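Local coordinates for protein alpha-glucosidase (Bacteroides thetaiotaomicron, PDB 5XFM) that hydrolyses terminal beta-L-arabinopyranosides and alpha-galactosides as a bifunctional glycoside hydrolase of family 97, at residues A[179-182]-A[183-187]; A[474-477]-A[478-482]. The protein carries 1 engineered substitution. All blocks are in the same frame, centred on the assembly; numbering follows the deposited sequence.

Interaction 1: residues A[179-182]-A[183-187]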
ATOM      1  N   ALA A 179      12.778  -8.649  10.200  1.00 21.56           N
ATOM      2  CA  ALA A 179      12.531  -7.654  11.234  1.00 22.57           C
ATOM      3  C   ALA A 179      13.811  -7.332  11.989  1.00 24.01           C
ATOM      4  O   ALA A 179      14.569  -8.228  12.342  1.00 29.66           O
ATOM      5  CB  ALA A 179      11.452  -8.139  12.201  1.00 20.79           C
ATOM      6  N   ASP A 180      14.037  -6.044  12.234  1.00 24.58           N
ATOM      7  CA  ASP A 180      15.213  -5.578  12.960  1.00 25.82           C
ATOM      8  C   ASP A 180      16.515  -6.166  12.425  1.00 24.46           C
ATOM      9  O   ASP A 180      17.385  -6.581  13.188  1.00 23.53           O
ATOM     10  CB  ASP A 180      15.051  -5.881  14.452  1.00 20.68           C
ATOM     11  CG  ASP A 180      14.383  -4.741  15.196  1.00 29.71           C
ATOM     12  OD1 ASP A 180      14.886  -3.599  15.100  1.00 29.29           O
ATOM     13  OD2 ASP A 180      13.335  -4.968  15.838  1.00 32.80           O
ATOM     14  N   ALA A 181      16.629  -6.207  11.103  1.00 23.01           N
ATOM     15  CA  ALA A 181      17.842  -6.662  10.447  1.00 19.27           C
ATOM     16  C   ALA A 181      18.944  -5.616  10.566  1.00 21.66           C
ATOM     17  O   ALA A 181      18.664  -4.418  10.600  1.00 26.17           O
ATOM     18  CB  ALA A 181      17.565  -6.968   8.992  1.00 16.60           C
ATOM     19  N   PRO A 182      20.204  -6.064  10.639  1.00 24.54           N
ATOM     20  CA  PRO A 182      21.308  -5.101  10.581  1.00 23.54           C
ATOM     21  C   PRO A 182      21.319  -4.391   9.230  1.00 28.42           C
ATOM     22  O   PRO A 182      20.880  -4.987   8.235  1.00 25.88           O
ATOM     23  CB  PRO A 182      22.561  -5.967  10.763  1.00 26.86           C
ATOM     24  CG  PRO A 182      22.071  -7.296  11.265  1.00 30.41           C
ATOM     25  CD  PRO A 182      20.669  -7.454  10.779  1.00 22.89           C
ATOM     26  N   MET A 183      21.772  -3.138   9.203  1.00 20.06           N
ATOM     27  CA  MET A 183      21.868  -2.382   7.960  1.00 22.21           C
ATOM     28  C   MET A 183      22.855  -3.032   6.999  1.00 26.10           C
ATOM     29  O   MET A 183      22.683  -2.979   5.780  1.00 19.81           O
ATOM     30  CB  MET A 183      22.283  -0.927   8.223  1.00 23.83           C
ATOM     31  CG  MET A 183      21.108   0.020   8.408  1.00 20.81           C
ATOM     32  SD  MET A 183      21.582   1.756   8.470  1.00 28.91           S
ATOM     33  CE  MET A 183      23.040   1.690   9.514  1.00 26.67           C
ATOM     34  N   SER A 184      23.888  -3.647   7.561  1.00 17.48           N
ATOM     35  CA  SER A 184      24.947  -4.272   6.773  1.00 21.09           C
ATOM     36  C   SER A 184      24.465  -5.497   5.989  1.00 22.34           C
ATOM     37  O   SER A 184      25.179  -6.000   5.126  1.00 19.78           O
ATOM     38  CB  SER A 184      26.099  -4.689   7.681  1.00 22.60           C
ATOM     39  OG  SER A 184      25.712  -5.805   8.462  1.00 27.47           O
ATOM     40  N   ASP A 185      23.280  -6.003   6.314  1.00 17.68           N
ATOM     41  CA  ASP A 185      22.745  -7.149   5.585  1.00 24.72           C
ATOM     42  C   ASP A 185      22.617  -6.865   4.097  1.00 23.34           C
ATOM     43  O   ASP A 185      22.318  -5.749   3.687  1.00 24.51           O
ATOM     44  CB  ASP A 185      21.389  -7.575   6.142  1.00 25.07           C
ATOM     45  CG  ASP A 185      21.521  -8.428   7.380  1.00 30.63           C
ATOM     46  OD1 ASP A 185      22.670  -8.634   7.827  1.00 30.42           O
ATOM     47  OD2 ASP A 185      20.490  -8.922   7.881  1.00 36.87           O
ATOM     48  N   ARG A 186      22.853  -7.894   3.296  1.00 27.57           N
ATOM     49  CA  ARG A 186      22.733  -7.791   1.850  1.00 28.15           C
ATOM     50  C   ARG A 186      21.346  -8.270   1.413  1.00 26.62           C
ATOM     51  O   ARG A 186      20.803  -9.216   1.986  1.00 26.74           O
ATOM     52  CB  ARG A 186      23.848  -8.603   1.190  1.00 25.66           C
ATOM     53  CG  ARG A 186      23.534  -9.176  -0.168  1.00 31.39           C
ATOM     54  CD  ARG A 186      23.591  -8.128  -1.271  1.00 36.51           C
ATOM     55  NE  ARG A 186      23.897  -8.738  -2.566  1.00 41.34           N
ATOM     56  CZ  ARG A 186      23.232  -9.765  -3.092  1.00 40.11           C
ATOM     57  NH1 ARG A 186      22.206 -10.303  -2.443  1.00 28.79           N
ATOM     58  NH2 ARG A 186      23.586 -10.249  -4.279  1.00 39.83           N
ATOM     59  N   SER A 187      20.768  -7.603   0.416  1.00 23.88           N
ATOM     60  CA  SER A 187      19.443  -7.971  -0.072  1.00 24.75           C
ATOM     61  C   SER A 187      19.471  -9.361  -0.690  1.00 24.48           C
ATOM     62  O   SER A 187      20.496  -9.794  -1.221  1.00 21.74           O
ATOM     63  CB  SER A 187      18.916  -6.949  -1.090  1.00 20.81           C
ATOM     64  OG  SER A 187      19.654  -6.986  -2.295  1.00 20.47           O
TER
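Pro-182 and Asp-185 are the two ends of a type I beta turn, and their side chains meet across it just where strand 178-182 gives way to the loop that follows. The turn closes through a bond from the backbone N of Asp-185 to the carbonyl O of Pro-182, 3.2 Å long and fairly straight at the hydrogen (157°). The donor stands above the carbonyl plane, well away from the lone pairs.

Asp-185 also folds its carboxylate back over the start of the turn. With CG beside its own backbone N and anti to the carbonyl carbon (chi1 -81°), the group lies at a slant over one face of the pyrrolidine ring, near CG and CD. OD2 makes the closest approach, 3.3 Å from CD of Pro-182, while OD1 sits 3.7 Å from CG of the same ring. OD2 also lies 3.7 Å from CB of Ala-181. Its polar partner is Lys-178, with which it forms a salt bridge, so the carboxylate is tied to the far end of the strand as well as packed on the turn.

Met-183, at the second position of the turn, sends its side chain off to pack on Phe-148, Thr-152 and Thr-154. Upstream, Asp-180 and Ala-181 form a G1 beta bulge opposite Thr-154, a break in the edge strand of an antiparallel sheet in the N-terminal region. On the same side of the proline ring as the carboxylate, but out beyond the ring's rim, Ser-184 OG comes 3.9 Å from Pro-182 CB.

Interaction 2: residues A[474-477]-A[478-482]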
ATOM      1  N   THR A 474       1.034  -9.925   9.277  1.00 24.16           N
ATOM      2  CA  THR A 474      -0.109  -9.131   9.738  1.00 20.92           C
ATOM      3  C   THR A 474       0.343  -8.048  10.723  1.00 22.64           C
ATOM      4  O   THR A 474      -0.203  -6.948  10.750  1.00 22.07           O
ATOM      5  CB  THR A 474      -1.186 -10.016  10.392  1.00 20.53           C
ATOM      6  OG1 THR A 474      -1.625 -11.002   9.451  1.00 28.35           O
ATOM      7  CG2 THR A 474      -2.387  -9.190  10.828  1.00 28.11           C
ATOM      8  N   CYS A 475       1.352  -8.361  11.528  1.00 21.80           N
ATOM      9  CA  CYS A 475       1.882  -7.400  12.487  1.00 28.20           C
ATOM     10  C   CYS A 475       2.929  -6.514  11.838  1.00 26.00           C
ATOM     11  O   CYS A 475       3.523  -5.662  12.499  1.00 30.81           O
ATOM     12  CB  CYS A 475       2.487  -8.108  13.705  1.00 23.65           C
ATOM     13  SG  CYS A 475       1.269  -8.788  14.846  1.00 24.09           S
ATOM     14  N   LEU A 476       3.179  -6.724  10.551  1.00 24.83           N
ATOM     15  CA  LEU A 476       4.019  -5.775   9.828  1.00 23.29           C
ATOM     16  C   LEU A 476       3.202  -4.744   9.039  1.00 26.95           C
ATOM     17  O   LEU A 476       3.489  -3.541   9.101  1.00 20.22           O
ATOM     18  CB  LEU A 476       4.973  -6.516   8.884  1.00 19.29           C
ATOM     19  CG  LEU A 476       6.091  -7.303   9.562  1.00 20.60           C
ATOM     20  CD1 LEU A 476       6.793  -8.180   8.557  1.00 20.33           C
ATOM     21  CD2 LEU A 476       7.086  -6.376  10.250  1.00 21.19           C
ATOM     22  N   HIS A 477       2.164  -5.207   8.341  1.00 23.84           N
ATOM     23  CA  HIS A 477       1.465  -4.378   7.346  1.00 19.49           C
ATOM     24  C   HIS A 477       0.935  -3.005   7.782  1.00 23.71           C
ATOM     25  O   HIS A 477       1.095  -2.040   7.038  1.00 21.96           O
ATOM     26  CB  HIS A 477       0.309  -5.181   6.757  1.00 19.79           C
ATOM     27  CG  HIS A 477       0.761  -6.411   6.037  1.00 23.22           C
ATOM     28  ND1 HIS A 477       1.946  -6.460   5.337  1.00 23.35           N
ATOM     29  CD2 HIS A 477       0.219  -7.648   5.953  1.00 18.24           C
ATOM     30  CE1 HIS A 477       2.105  -7.671   4.832  1.00 22.91           C
ATOM     31  NE2 HIS A 477       1.071  -8.409   5.189  1.00 25.83           N
ATOM     32  N   PRO A 478       0.321  -2.897   8.974  1.00 24.11           N
ATOM     33  CA  PRO A 478      -0.161  -1.561   9.335  1.00 22.12           C
ATOM     34  C   PRO A 478       0.956  -0.536   9.533  1.00 24.28           C
ATOM     35  O   PRO A 478       0.690   0.662   9.453  1.00 21.29           O
ATOM     36  CB  PRO A 478      -0.928  -1.801  10.643  1.00 26.14           C
ATOM     37  CG  PRO A 478      -0.541  -3.158  11.099  1.00 30.58           C
ATOM     38  CD  PRO A 478      -0.211  -3.930   9.878  1.00 27.83           C
ATOM     39  N   PHE A 479       2.171  -1.005   9.802  1.00 25.91           N
ATOM     40  CA  PHE A 479       3.324  -0.126   9.974  1.00 23.83           C
ATOM     41  C   PHE A 479       4.035   0.196   8.652  1.00 25.95           C
ATOM     42  O   PHE A 479       4.748   1.201   8.554  1.00 21.58           O
ATOM     43  CB  PHE A 479       4.341  -0.751  10.941  1.00 25.35           C
ATOM     44  CG  PHE A 479       3.806  -1.012  12.329  1.00 26.06           C
ATOM     45  CD1 PHE A 479       3.410  -2.289  12.706  1.00 27.95           C
ATOM     46  CD2 PHE A 479       3.729   0.008  13.264  1.00 26.15           C
ATOM     47  CE1 PHE A 479       2.932  -2.534  13.984  1.00 26.09           C
ATOM     48  CE2 PHE A 479       3.253  -0.231  14.540  1.00 25.96           C
ATOM     49  CZ  PHE A 479       2.853  -1.505  14.900  1.00 24.43           C
ATOM     50  N   ILE A 480       3.861  -0.661   7.645  1.00 17.06           N
ATOM     51  CA  ILE A 480       4.660  -0.561   6.421  1.00 17.62           C
ATOM     52  C   ILE A 480       3.819  -0.579   5.128  1.00 21.65           C
ATOM     53  O   ILE A 480       3.398   0.472   4.649  1.00 18.87           O
ATOM     54  CB  ILE A 480       5.729  -1.691   6.360  1.00 14.46           C
ATOM     55  CG1 ILE A 480       6.555  -1.704   7.652  1.00 16.28           C
ATOM     56  CG2 ILE A 480       6.657  -1.507   5.164  1.00 11.08           C
ATOM     57  CD1 ILE A 480       7.591  -2.792   7.727  1.00 15.24           C
ATOM     58  N   ARG A 481       3.566  -1.755   4.562  1.00 17.59           N
ATOM     59  CA  ARG A 481       2.939  -1.816   3.238  1.00 21.75           C
ATOM     60  C   ARG A 481       1.605  -1.072   3.174  1.00 18.85           C
ATOM     61  O   ARG A 481       1.368  -0.290   2.257  1.00 16.75           O
ATOM     62  CB  ARG A 481       2.733  -3.271   2.801  1.00 17.34           C
ATOM     63  CG  ARG A 481       1.745  -3.456   1.639  1.00 15.39           C
ATOM     64  CD  ARG A 481       2.172  -2.746   0.349  1.00 19.62           C
ATOM     65  NE  ARG A 481       1.180  -2.953  -0.706  1.00 20.22           N
ATOM     66  CZ  ARG A 481       0.066  -2.242  -0.843  1.00 21.08           C
ATOM     67  NH1 ARG A 481      -0.194  -1.237  -0.013  1.00 18.27           N
ATOM     68  NH2 ARG A 481      -0.788  -2.529  -1.819  1.00 20.88           N
ATOM     69  N   ASN A 482       0.748  -1.316   4.156  1.00 19.85           N
ATOM     70  CA  ASN A 482      -0.622  -0.823   4.114  1.00 17.30           C
ATOM     71  C   ASN A 482      -0.760   0.635   4.588  1.00 21.27           C
ATOM     72  O   ASN A 482      -1.753   1.305   4.278  1.00 24.04           O
ATOM     73  CB  ASN A 482      -1.511  -1.777   4.929  1.00 19.11           C
ATOM     74  CG  ASN A 482      -2.988  -1.605   4.639  1.00 18.46           C
ATOM     75  OD1 ASN A 482      -3.830  -1.882   5.489  1.00 24.23           O
ATOM     76  ND2 ASN A 482      -3.310  -1.143   3.436  1.00 17.82           N
TER
HETATM   77  O   HOH W   1       4.423  -4.628   5.209  1.00 15.74           O
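His-477 meets the residues after it at its CB and again at ND1. Its CB rests 3.4 Å from CD of Pro-478, the ring carbon fixed beside it by the peptide bond. CG lies beside the backbone N (chi1 -62°), which turns the imidazole so that ND1 comes 4.1 Å from CB of Arg-481, obliquely. A water in the plane of the imidazole, at its edge, is held by ND1 and accepts from Arg-481 N at 3.1 Å; the side chain also touches Val-454.

The backbone here forms overlapping turns in the loop after helix 470-474, within the family 97 catalytic region of TIM-barrel type. Leu-476 O accepts from Phe-479 N, an i+3 bond of 2.9 Å, and, weakly, from Ile-480 N. The carbonyl O of His-477 is gripped twice, by Ile-480 N in a second i+3 bond and by Asn-482 N at 3.0 Å in a wider i+5 closure, and the two donors come from opposite faces of its plane.

Phe-479 turns its ring edge to two carbonyls: CD1 lies 3.4 Å from Cys-475 O, and Leu-476 O is also near the ring plane. Leu-476 CD2 lies 4.4 Å from Ile-480 CD1, an apolar contact. The guanidinium of Arg-481 leads away, NH2 bonding to the carbonyl O of Glu-452, a ligand of the calcium ion, and NE to that of Ala-453.

Interaction 1 lies near the surface, partly buried, and interaction 2 is buried in the interior: their centres stand about 22 and 9 Å from the centre of the chain. Both are local turns, yet they serve different elements, 179-187 the edge strand of the N-terminal sheet and 474-482 a loop of the catalytic region itself, packed on strand 567-574 of the C-terminal region. Nearest atoms of the two are about 5 Å apart, without touching. In this pair, burial goes with more backbone bonding: the outer turn has one backbone bond between its own two segments and a carboxylate that pairs with a lysine, whereas the inner one multiplies backbone bonds, adds a water, and surrounds them with apolar side chains.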